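Local coordinates for protein carboxypeptidase A (Helicoverpa armigera, PDB 1JQG) that is a mid-gut zinc carboxypeptidase, made as a proenzyme, that probably removes C-terminal residues from peptide chains, at residues A[320-323]-A[324-327]. Residues are numbered along the deposited sequence; the frame is centred on the assembly and turned at random.
Sequences VLPS and NALQ
Asn324 turns its CG between its own backbone N and carbonyl carbon (chi1 65°), which brings the end of the amide group back obliquely against Pro322, in van der Waals contact with CB and CG of the ring. Ser323 and Asn324 are the two central residues of a type I beta turn from Pro322 to Ala325. The turn leads the loop after strand 311-314 into helix 325-340 of the zinc carboxypeptidase fold, with Asn324 at the N-cap position. The side chain of Asn324 makes no capping bond there. The Asn324 side chain also touches Phe377, at the start of strand 377-383 of the mixed sheet. The turn is closed by a weak hydrogen bond from Ala325 N to Pro322 O, 3.2 Å long and bent to 128° at the hydrogen. The methyl of Ala325 sits beside the same carbonyl, with CB 3.4 Å from Pro322 O. Ala325 CB also makes loose apolar contacts, 4.2 Å to Leu321 CB and 4.4 Å to Pro322 CD. The site is at the protein surface, away from the zinc. One water links the turn to the first turn of the helix, donating to Ser323 O at 2.7 Å and accepting from Leu326 N at 3.1 Å.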
loop_
_atom_site.group_PDB
_atom_site.type_symbol
_atom_site.label_atom_id
_atom_site.label_comp_id
_atom_site.label_asym_id
_atom_site.label_seq_id
_atom_site.Cartn_x
_atom_site.Cartn_y
_atom_site.Cartn_z
ATOM N N VAL A 320 3.752 -14.442 15.499
ATOM C CA VAL A 320 4.494 -15.659 15.304
ATOM C C VAL A 320 5.406 -15.491 14.088
ATOM O O VAL A 320 4.971 -14.993 13.042
ATOM C CB VAL A 320 3.573 -16.872 15.055
ATOM C CG1 VAL A 320 4.469 -18.083 14.816
ATOM C CG2 VAL A 320 2.635 -17.138 16.201
ATOM N N LEU A 321 6.653 -15.889 14.228
ATOM C CA LEU A 321 7.666 -15.757 13.203
ATOM C C LEU A 321 7.769 -17.016 12.364
ATOM O O LEU A 321 7.612 -18.131 12.853
ATOM C CB LEU A 321 9.029 -15.426 13.825
ATOM C CG LEU A 321 9.138 -14.088 14.578
ATOM C CD1 LEU A 321 10.553 -13.972 15.120
ATOM C CD2 LEU A 321 8.781 -12.925 13.664
ATOM N N PRO A 322 8.048 -16.875 11.066
ATOM C CA PRO A 322 8.200 -18.019 10.173
ATOM C C PRO A 322 9.548 -18.686 10.339
ATOM O O PRO A 322 10.481 -18.057 10.874
ATOM C CB PRO A 322 8.062 -17.383 8.790
ATOM C CG PRO A 322 8.411 -15.958 8.913
ATOM C CD PRO A 322 8.129 -15.588 10.344
ATOM N N SER A 323 9.718 -19.858 9.742
ATOM C CA SER A 323 10.967 -20.628 9.867
ATOM C C SER A 323 12.166 -19.863 9.369
ATOM O O SER A 323 13.242 -19.949 9.933
ATOM C CB SER A 323 10.822 -21.955 9.102
ATOM O OG SER A 323 9.555 -22.508 9.491
ATOM N N ASN A 324 12.059 -19.155 8.258
ATOM C CA ASN A 324 13.163 -18.412 7.653
ATOM C C ASN A 324 13.196 -16.946 8.097
ATOM O O ASN A 324 13.546 -16.061 7.317
ATOM C CB ASN A 324 13.075 -18.530 6.140
ATOM C CG ASN A 324 11.825 -17.874 5.543
ATOM O OD1 ASN A 324 11.817 -17.428 4.391
ATOM N ND2 ASN A 324 10.747 -17.783 6.309
ATOM N N ALA A 325 12.875 -16.672 9.357
ATOM C CA ALA A 325 12.818 -15.338 9.895
ATOM C C ALA A 325 14.133 -14.608 9.705
ATOM O O ALA A 325 14.221 -13.431 9.307
ATOM C CB ALA A 325 12.427 -15.349 11.372
ATOM N N LEU A 326 15.225 -15.275 10.050
ATOM C CA LEU A 326 16.553 -14.668 9.932
ATOM C C LEU A 326 16.867 -14.247 8.500
ATOM O O LEU A 326 17.458 -13.181 8.279
ATOM C CB LEU A 326 17.624 -15.599 10.471
ATOM C CG LEU A 326 17.445 -16.159 11.886
ATOM C CD1 LEU A 326 18.627 -17.048 12.256
ATOM C CD2 LEU A 326 17.243 -15.030 12.884
ATOM N N GLN A 327 16.475 -15.075 7.539
ATOM C CA GLN A 327 16.650 -14.780 6.121
ATOM C C GLN A 327 15.775 -13.620 5.646
ATOM O O GLN A 327 16.252 -12.705 4.967
ATOM C CB GLN A 327 16.324 -16.006 5.277
ATOM C CG GLN A 327 17.247 -17.193 5.504
ATOM C CD GLN A 327 16.887 -18.397 4.643
ATOM O OE1 GLN A 327 17.000 -18.318 3.397
ATOM N NE2 GLN A 327 16.465 -19.498 5.281
HETATM O O HOH W 1 15.086 -18.268 10.861
#